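Local coordinates for protein erythromycin C-12 hydroxylase (Saccharopolyspora erythraea, PDB 2JJO) that hydroxylates C-12 of the macrolactone ring of erythromycin D to give erythromycin C, as a heme-dependent cytochrome P450 monooxygenase in antibiotic biosynthesis, at residues G23-T28 with H388-V393; T247-N252 with R285-Q290. The protein carries 1 engineered substitution. All blocks are in the same frame, centred on the assembly; numbering follows the deposited sequence. Where two conformers were deposited one is given.

Contact 1 of 2, residues G23-T28 with H388-V393; sequences GMADET and HFEQIV. With EY5 (Erythromycin D), chain C.
M24 and A25, just ahead of helix 27-40, fit against the bend of the 388-393 loop and bury more surface here than any other residues of the two segments. The backbone N of M24 donates to O of E390 at 3.2 Å; the bond is somewhat bent (148°), and the donor stands 44° out of the carbonyl plane. With CG anti to its own carbonyl carbon (chi1 -55°) and a second bend at chi2, the M24 side chain lies along the turn: CB sits 3.6 Å from O of V393, and CG 3.7 Å from CA of Q391. Its unbranched CB and CG methylenes can follow this curved backbone, while the thioether end passes on to P289 and Q290. Q391, I392 and V393 form a classic gamma turn, closed by V393 N donating to O of Q391 at 2.7 Å, with I392 at its apex.

A25 is small enough to let backbone and side chains approach it closely. Its CB lies 4.0 Å from CB of H388, and its O approaches the H388 ring obliquely. In the conformer given, one of two deposited, E390 OE2 comes 3.4 Å from the alanine CB. Two waters complete the seam. One donates to O of M24 and lies at the edge of the H388 ring, in its plane, 2.9 Å from ND1. The other accepts from A25 N and donates to E390 O, giving that carbonyl a second partner.

Past the turn, I392 CD1 comes within 3.8 Å of C27 of erythromycin D, and V393 CG1 also touches the ligand. D26 caps the start of helix 27-40 through A29 N. H388, F389 and V393 also touch helix 228-259, H388 at R255 and the other two at V248, and the loop itself leads on to strand 400-403.

Contact 2 of 2, residues T247-N252 with R285-Q290; sequences TVLLGN and RPPFPQ. With EY5 (Erythromycin D), chain C.
N252 reaches from helix 228-259 to the first residues beyond helix 274-284, and its side chain carries the polar half of this wholly buried contact. From CB, CG turns beside the backbone N (chi1 -75°), which directs the amide toward R285; CG itself is 4.2 Å from CB of that arginine. At the tip, ND2 donates to the backbone O of R285 at 3.1 Å, in a bond bent to 139° whose donor lies above the carbonyl plane. The same nitrogen also donates to O of L394, while OD1 accepts from R255. Short and able to donate and accept at once, asparagine fits this confined place. The R285 side chain runs extended away from it, with salt bridges to E27 and E259 at its guanidinium.

About one helical turn earlier, the apolar half centres on P287. V248 CG1 rests 3.7 Å from its CB, and L249 CB packs 3.8 Å from its CG. The rigid proline ring offers a compact surface that needs no polar partner, and both L249 and P287 also touch the heme.

Farther along, F288 faces the substrate rather than the helix. C10 of erythromycin D lies 3.6 Å above the centre of its ring, and O of Q290 lies over the opposite face. Placing CG anti to its backbone N (chi1 -167°) swings the ring under the macrolactone, whose ketone O11 comes 3.1 Å from CD1.

The chemistry therefore divides by position: the N252 amide is satisfied by the carbonyls of R285 and L394 and by R255, and the R285 guanidinium pairs with carboxylates, whereas this part of the pocket wall meets the macrolactone through F288, with H88, E89 and Q292 hydrogen-bonding the substrate elsewhere.

In the fold
The two contacts lie side by side, their centres about 11 Å apart, and both touch erythromycin D. Along the chain, both segments of contact 2 fall between those of contact 1, so residues from near the two ends of the sequence meet beside a contact made within its second half; contact 2 lies nearer the chain's centre. They are joined by a salt bridge, E27 OE1 to R285 NE at 2.8 Å, and by packing of I392 on P289 and of V393 on P287. Helix 228-259, the long central helix of the cytochrome P450 fold, backs both, bearing V248 and N252. Loops 285-290 and 388-393 thus pack on each other while each presents residues to the substrate, so the pocket wall combines distant parts of the sequence.

Contact 1 of 2, residues G23-T28 with H388-V393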
loop_
_atom_site.group_PDB
_atom_site.type_symbol
_atom_site.label_atom_id
_atom_site.label_comp_id
_atom_site.label_asym_id
_atom_site.label_seq_id
_atom_site.Cartn_x
_atom_site.Cartn_y
_atom_site.Cartn_z
ATOM N N GLY A 23 14.506 -6.585 -10.303
ATOM C CA GLY A 23 14.019 -5.431 -9.524
ATOM C C GLY A 23 12.595 -5.063 -9.927
ATOM O O GLY A 23 12.097 -5.537 -10.942
ATOM N N MET A 24 11.946 -4.205 -9.144
ATOM C CA MET A 24 10.588 -3.742 -9.443
ATOM C C MET A 24 10.556 -2.829 -10.660
ATOM O O MET A 24 9.516 -2.705 -11.305
ATOM C CB MET A 24 9.966 -2.973 -8.232
ATOM C CG MET A 24 9.930 -3.722 -6.878
ATOM S SD MET A 24 9.027 -5.277 -6.971
ATOM C CE MET A 24 9.147 -5.906 -5.312
ATOM N N ALA A 25 11.671 -2.170 -10.969
ATOM C CA ALA A 25 11.644 -1.108 -11.982
ATOM C C ALA A 25 11.363 -1.625 -13.387
ATOM O O ALA A 25 10.696 -0.944 -14.174
ATOM C CB ALA A 25 12.910 -0.278 -11.955
ATOM N N ASP A 26 11.837 -2.828 -13.706
ATOM C CA ASP A 26 11.524 -3.436 -15.005
ATOM C C ASP A 26 10.371 -4.397 -14.842
ATOM O O ASP A 26 10.565 -5.594 -14.563
ATOM C CB ASP A 26 12.751 -4.136 -15.628
ATOM C CG ASP A 26 12.488 -4.662 -17.046
ATOM O OD1 ASP A 26 11.312 -4.934 -17.446
ATOM O OD2 ASP A 26 13.497 -4.848 -17.774
ATOM N N GLU A 27 9.170 -3.879 -15.079
ATOM C CA GLU A 27 7.947 -4.621 -14.736
ATOM C C GLU A 27 7.823 -5.881 -15.583
ATOM O O GLU A 27 7.527 -6.966 -15.087
ATOM C CB GLU A 27 6.730 -3.734 -14.918
ATOM C CG GLU A 27 5.442 -4.388 -14.544
ATOM C CD GLU A 27 4.248 -3.511 -14.843
ATOM O OE1 GLU A 27 3.818 -2.724 -13.958
ATOM O OE2 GLU A 27 3.744 -3.626 -15.969
ATOM N N THR A 28 8.047 -5.719 -16.879
ATOM C CA THR A 28 7.996 -6.829 -17.825
ATOM C C THR A 28 8.943 -7.963 -17.410
ATOM O O THR A 28 8.533 -9.116 -17.368
ATOM C CB THR A 28 8.319 -6.314 -19.253
ATOM O OG1 THR A 28 7.401 -5.243 -19.582
ATOM C CG2 THR A 28 8.212 -7.453 -20.303
ATOM N N HIS A 388 10.432 4.551 -12.591
ATOM C CA HIS A 388 9.831 3.567 -11.705
ATOM C C HIS A 388 10.597 3.446 -10.362
ATOM O O HIS A 388 11.843 3.590 -10.315
ATOM C CB HIS A 388 9.854 2.216 -12.415
ATOM C CG HIS A 388 8.833 2.088 -13.507
ATOM N ND1 HIS A 388 7.839 1.138 -13.479
ATOM C CD2 HIS A 388 8.662 2.782 -14.659
ATOM C CE1 HIS A 388 7.081 1.263 -14.556
ATOM N NE2 HIS A 388 7.560 2.253 -15.292
ATOM N N PHE A 389 9.871 3.148 -9.278
ATOM C CA PHE A 389 10.535 2.751 -8.019
ATOM C C PHE A 389 11.337 1.472 -8.238
ATOM O O PHE A 389 10.866 0.548 -8.900
ATOM C CB PHE A 389 9.535 2.571 -6.877
ATOM C CG PHE A 389 8.853 3.838 -6.449
ATOM C CD1 PHE A 389 9.499 4.738 -5.600
ATOM C CD2 PHE A 389 7.519 4.106 -6.813
ATOM C CE1 PHE A 389 8.862 5.921 -5.177
ATOM C CE2 PHE A 389 6.865 5.282 -6.366
ATOM C CZ PHE A 389 7.540 6.190 -5.560
ATOM N N GLU A 390 12.543 1.420 -7.677
ATOM C CA GLU A 390 13.443 0.262 -7.834
ATOM C C GLU A 390 13.055 -0.912 -6.902
ATOM O O GLU A 390 13.291 -2.095 -7.216
ATOM C CB GLU A 390 14.940 0.659 -7.597
ATOM C CG GLU A 390 15.607 1.510 -8.718
ATOM C CD GLU A 390 15.854 0.782 -10.064
ATOM O OE1 GLU A 390 16.208 -0.425 -10.106
ATOM O OE2 GLU A 390 15.713 1.451 -11.111
ATOM N N GLN A 391 12.436 -0.597 -5.773
ATOM C CA GLN A 391 12.191 -1.615 -4.763
ATOM C C GLN A 391 10.930 -1.347 -3.958
ATOM O O GLN A 391 10.379 -0.244 -3.974
ATOM C CB GLN A 391 13.403 -1.708 -3.830
ATOM C CG GLN A 391 13.675 -0.420 -3.023
ATOM C CD GLN A 391 14.841 -0.606 -2.085
ATOM O OE1 GLN A 391 15.718 -1.445 -2.333
ATOM N NE2 GLN A 391 14.884 0.178 -1.030
ATOM N N ILE A 392 10.494 -2.386 -3.262
ATOM C CA ILE A 392 9.456 -2.322 -2.239
ATOM C C ILE A 392 8.043 -2.092 -2.809
ATOM O O ILE A 392 7.119 -2.854 -2.506
ATOM C CB ILE A 392 9.800 -1.323 -1.089
ATOM C CG1 ILE A 392 11.104 -1.757 -0.382
ATOM C CG2 ILE A 392 8.681 -1.262 -0.051
ATOM C CD1 ILE A 392 11.574 -0.801 0.733
ATOM N N VAL A 393 7.867 -1.030 -3.598
ATOM C CA VAL A 393 6.542 -0.795 -4.203
ATOM C C VAL A 393 6.604 -0.951 -5.716
ATOM O O VAL A 393 7.675 -0.868 -6.326
ATOM C CB VAL A 393 5.953 0.595 -3.862
ATOM C CG1 VAL A 393 5.651 0.700 -2.373
ATOM C CG2 VAL A 393 6.899 1.738 -4.346
HETATM O O1 EY5 C . 3.699 0.812 6.578
HETATM C C1 EY5 C . 3.810 -0.229 7.248
HETATM O O2 EY5 C . 2.764 -1.198 7.256
HETATM C C13 EY5 C . 1.539 -0.890 6.587
HETATM C C36 EY5 C . 0.385 -1.369 7.462
HETATM C C37 EY5 C . 0.499 -0.845 8.865
HETATM C C12 EY5 C . 1.575 -1.598 5.241
HETATM C C35 EY5 C . 2.187 -2.994 5.370
HETATM C C11 EY5 C . 2.329 -0.762 4.193
HETATM O O12 EY5 C . 1.681 0.497 3.905
HETATM C C10 EY5 C . 2.532 -1.498 2.860
HETATM C C34 EY5 C . 1.169 -1.787 2.186
HETATM C C2 EY5 C . 4.970 -0.643 8.136
HETATM C C30 EY5 C . 5.036 0.332 9.309
HETATM C C3 EY5 C . 6.287 -0.810 7.375
HETATM O O3 EY5 C . 7.212 -1.449 8.288
HETATM C C14 EY5 C . 8.550 -1.004 8.311
HETATM O O4 EY5 C . 9.368 -2.090 7.870
HETATM C C18 EY5 C . 9.414 -3.240 8.709
HETATM C C21 EY5 C . 10.328 -4.277 8.041
HETATM C C17 EY5 C . 9.977 -2.806 10.047
HETATM O O6 EY5 C . 10.050 -3.935 10.928
HETATM C C16 EY5 C . 9.195 -1.653 10.710
HETATM C C19 EY5 C . 9.985 -1.165 11.929
HETATM O O5 EY5 C . 7.953 -2.144 11.223
HETATM C C15 EY5 C . 8.937 -0.510 9.715
HETATM C C4 EY5 C . 6.125 -1.612 6.055
HETATM C C31 EY5 C . 6.072 -3.135 6.305
HETATM C C5 EY5 C . 7.175 -1.181 5.017
HETATM C C6 EY5 C . 6.716 -0.057 4.066
HETATM C C32 EY5 C . 7.919 0.552 3.354
HETATM O O10 EY5 C . 6.133 1.023 4.833
HETATM C C7 EY5 C . 5.751 -0.702 3.037
HETATM C C8 EY5 C . 4.620 0.150 2.476
HETATM C C33 EY5 C . 5.142 1.071 1.364
HETATM C C9 EY5 C . 3.474 -0.692 1.964
HETATM O O11 EY5 C . 3.250 -0.686 0.776
HETATM O O7 EY5 C . 7.583 -2.254 4.174
HETATM C C22 EY5 C . 8.885 -2.762 4.465
HETATM O O9 EY5 C . 9.910 -1.798 4.242
HETATM C C26 EY5 C . 11.210 -2.302 4.565
HETATM C C27 EY5 C . 12.190 -1.167 4.414
HETATM C C25 EY5 C . 11.568 -3.506 3.685
HETATM C C24 EY5 C . 10.453 -4.571 3.757
HETATM N N1 EY5 C . 10.624 -5.777 2.888
HETATM C C29 EY5 C . 11.812 -6.532 3.317
HETATM C C28 EY5 C . 10.687 -5.541 1.435
HETATM C C23 EY5 C . 9.098 -3.922 3.490
HETATM O O8 EY5 C . 8.057 -4.894 3.658
HETATM O O HOH W 1 7.517 -0.860 -11.392
HETATM O O HOH W 2 14.449 -2.286 -9.888
#

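Contact 2 of 2, residues T247-N252 with R285-Q290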
loop_
_atom_site.group_PDB
_atom_site.type_symbol
_atom_site.label_atom_id
_atom_site.label_comp_id
_atom_site.label_asym_id
_atom_site.label_seq_id
_atom_site.Cartn_x
_atom_site.Cartn_y
_atom_site.Cartn_z
ATOM N N THR A 247 -0.973 6.751 -3.051
ATOM C CA THR A 247 -0.276 7.518 -4.077
ATOM C C THR A 247 0.096 6.605 -5.246
ATOM O O THR A 247 -0.115 6.934 -6.425
ATOM C CB THR A 247 0.975 8.166 -3.505
ATOM O OG1 THR A 247 0.582 9.091 -2.479
ATOM C CG2 THR A 247 1.736 8.918 -4.615
ATOM N N VAL A 248 0.738 5.490 -4.925
ATOM C CA VAL A 248 1.198 4.548 -5.946
ATOM C C VAL A 248 0.009 4.046 -6.811
ATOM O O VAL A 248 0.103 3.958 -8.049
ATOM C CB VAL A 248 2.030 3.367 -5.295
ATOM C CG1 VAL A 248 2.252 2.233 -6.294
ATOM C CG2 VAL A 248 3.402 3.882 -4.857
ATOM N N LEU A 249 -1.109 3.733 -6.167
ATOM C CA LEU A 249 -2.255 3.177 -6.902
ATOM C C LEU A 249 -2.828 4.224 -7.862
ATOM O O LEU A 249 -3.192 3.926 -9.005
ATOM C CB LEU A 249 -3.367 2.732 -5.947
ATOM C CG LEU A 249 -4.643 2.208 -6.661
ATOM C CD1 LEU A 249 -4.391 0.985 -7.548
ATOM C CD2 LEU A 249 -5.797 1.896 -5.645
ATOM N N LEU A 250 -2.941 5.462 -7.415
ATOM C CA LEU A 250 -3.603 6.446 -8.295
ATOM C C LEU A 250 -2.737 6.622 -9.546
ATOM O O LEU A 250 -3.253 6.768 -10.675
ATOM C CB LEU A 250 -3.796 7.783 -7.579
ATOM C CG LEU A 250 -4.437 8.895 -8.435
ATOM C CD1 LEU A 250 -5.732 8.467 -9.116
ATOM C CD2 LEU A 250 -4.708 10.156 -7.601
ATOM N N GLY A 251 -1.419 6.609 -9.338
ATOM C CA GLY A 251 -0.484 6.644 -10.468
ATOM C C GLY A 251 -0.628 5.443 -11.358
ATOM O O GLY A 251 -0.601 5.543 -12.576
ATOM N N ASN A 252 -0.770 4.272 -10.744
ATOM C CA ASN A 252 -0.901 3.055 -11.516
ATOM C C ASN A 252 -2.257 3.060 -12.268
ATOM O O ASN A 252 -2.374 2.495 -13.335
ATOM C CB ASN A 252 -0.836 1.838 -10.587
ATOM C CG ASN A 252 0.577 1.532 -10.087
ATOM O OD1 ASN A 252 1.554 2.211 -10.437
ATOM N ND2 ASN A 252 0.668 0.552 -9.187
ATOM N N ARG A 285 -1.777 -4.192 -11.005
ATOM C CA ARG A 285 -0.521 -3.629 -10.542
ATOM C C ARG A 285 -0.600 -3.297 -9.034
ATOM O O ARG A 285 -0.786 -2.148 -8.663
ATOM C CB ARG A 285 -0.176 -2.357 -11.366
ATOM C CG ARG A 285 0.432 -2.663 -12.713
ATOM C CD ARG A 285 0.360 -1.480 -13.638
ATOM N NE ARG A 285 1.302 -1.677 -14.731
ATOM C CZ ARG A 285 1.126 -1.268 -15.981
ATOM N NH1 ARG A 285 0.027 -0.584 -16.306
ATOM N NH2 ARG A 285 2.072 -1.525 -16.899
ATOM N N PRO A 286 -0.517 -4.323 -8.160
ATOM C CA PRO A 286 -0.588 -4.066 -6.709
ATOM C C PRO A 286 0.533 -3.142 -6.261
ATOM O O PRO A 286 1.696 -3.419 -6.533
ATOM C CB PRO A 286 -0.401 -5.481 -6.085
ATOM C CG PRO A 286 0.310 -6.284 -7.240
ATOM C CD PRO A 286 -0.396 -5.767 -8.448
ATOM N N PRO A 287 0.190 -2.039 -5.586
ATOM C CA PRO A 287 1.218 -1.122 -5.034
ATOM C C PRO A 287 2.304 -1.823 -4.177
ATOM O O PRO A 287 3.465 -1.470 -4.263
ATOM C CB PRO A 287 0.388 -0.162 -4.172
ATOM C CG PRO A 287 -0.979 -0.104 -4.946
ATOM C CD PRO A 287 -1.189 -1.554 -5.352
ATOM N N PHE A 288 1.895 -2.788 -3.360
ATOM C CA PHE A 288 2.778 -3.531 -2.479
ATOM C C PHE A 288 2.731 -4.980 -3.025
ATOM O O PHE A 288 1.784 -5.725 -2.745
ATOM C CB PHE A 288 2.189 -3.477 -1.045
ATOM C CG PHE A 288 3.119 -3.921 0.035
ATOM C CD1 PHE A 288 4.440 -3.471 0.087
ATOM C CD2 PHE A 288 2.660 -4.776 1.039
ATOM C CE1 PHE A 288 5.310 -3.874 1.111
ATOM C CE2 PHE A 288 3.500 -5.169 2.086
ATOM C CZ PHE A 288 4.827 -4.709 2.126
ATOM N N PRO A 289 3.704 -5.340 -3.870
ATOM C CA PRO A 289 3.647 -6.592 -4.627
ATOM C C PRO A 289 4.049 -7.844 -3.839
ATOM O O PRO A 289 3.831 -8.944 -4.316
ATOM C CB PRO A 289 4.638 -6.338 -5.783
ATOM C CG PRO A 289 5.698 -5.417 -5.106
ATOM C CD PRO A 289 4.910 -4.539 -4.184
ATOM N N GLN A 290 4.650 -7.688 -2.662
ATOM C CA GLN A 290 5.117 -8.839 -1.898
ATOM C C GLN A 290 5.000 -8.500 -0.411
ATOM O O GLN A 290 4.969 -7.318 -0.055
ATOM C CB GLN A 290 6.568 -9.159 -2.295
ATOM C CG GLN A 290 7.493 -8.050 -1.898
ATOM C CD GLN A 290 8.918 -8.217 -2.357
ATOM O OE1 GLN A 290 9.343 -9.297 -2.798
ATOM N NE2 GLN A 290 9.688 -7.128 -2.235
HETATM O O1 EY5 C . 3.699 0.812 6.578
HETATM C C1 EY5 C . 3.810 -0.229 7.248
HETATM O O2 EY5 C . 2.764 -1.198 7.256
HETATM C C13 EY5 C . 1.539 -0.890 6.587
HETATM C C36 EY5 C . 0.385 -1.369 7.462
HETATM C C37 EY5 C . 0.499 -0.845 8.865
HETATM C C12 EY5 C . 1.575 -1.598 5.241
HETATM C C35 EY5 C . 2.187 -2.994 5.370
HETATM C C11 EY5 C . 2.329 -0.762 4.193
HETATM O O12 EY5 C . 1.681 0.497 3.905
HETATM C C10 EY5 C . 2.532 -1.498 2.860
HETATM C C34 EY5 C . 1.169 -1.787 2.186
HETATM C C2 EY5 C . 4.970 -0.643 8.136
HETATM C C30 EY5 C . 5.036 0.332 9.309
HETATM C C3 EY5 C . 6.287 -0.810 7.375
HETATM O O3 EY5 C . 7.212 -1.449 8.288
HETATM C C14 EY5 C . 8.550 -1.004 8.311
HETATM O O4 EY5 C . 9.368 -2.090 7.870
HETATM C C18 EY5 C . 9.414 -3.240 8.709
HETATM C C21 EY5 C . 10.328 -4.277 8.041
HETATM C C17 EY5 C . 9.977 -2.806 10.047
HETATM O O6 EY5 C . 10.050 -3.935 10.928
HETATM C C16 EY5 C . 9.195 -1.653 10.710
HETATM C C19 EY5 C . 9.985 -1.165 11.929
HETATM O O5 EY5 C . 7.953 -2.144 11.223
HETATM C C15 EY5 C . 8.937 -0.510 9.715
HETATM C C4 EY5 C . 6.125 -1.612 6.055
HETATM C C31 EY5 C . 6.072 -3.135 6.305
HETATM C C5 EY5 C . 7.175 -1.181 5.017
HETATM C C6 EY5 C . 6.716 -0.057 4.066
HETATM C C32 EY5 C . 7.919 0.552 3.354
HETATM O O10 EY5 C . 6.133 1.023 4.833
HETATM C C7 EY5 C . 5.751 -0.702 3.037
HETATM C C8 EY5 C . 4.620 0.150 2.476
HETATM C C33 EY5 C . 5.142 1.071 1.364
HETATM C C9 EY5 C . 3.474 -0.692 1.964
HETATM O O11 EY5 C . 3.250 -0.686 0.776
HETATM O O7 EY5 C . 7.583 -2.254 4.174
HETATM C C22 EY5 C . 8.885 -2.762 4.465
HETATM O O9 EY5 C . 9.910 -1.798 4.242
HETATM C C26 EY5 C . 11.210 -2.302 4.565
HETATM C C27 EY5 C . 12.190 -1.167 4.414
HETATM C C25 EY5 C . 11.568 -3.506 3.685
HETATM C C24 EY5 C . 10.453 -4.571 3.757
HETATM N N1 EY5 C . 10.624 -5.777 2.888
HETATM C C29 EY5 C . 11.812 -6.532 3.317
HETATM C C28 EY5 C . 10.687 -5.541 1.435
HETATM C C23 EY5 C . 9.098 -3.922 3.490
HETATM O O8 EY5 C . 8.057 -4.894 3.658
#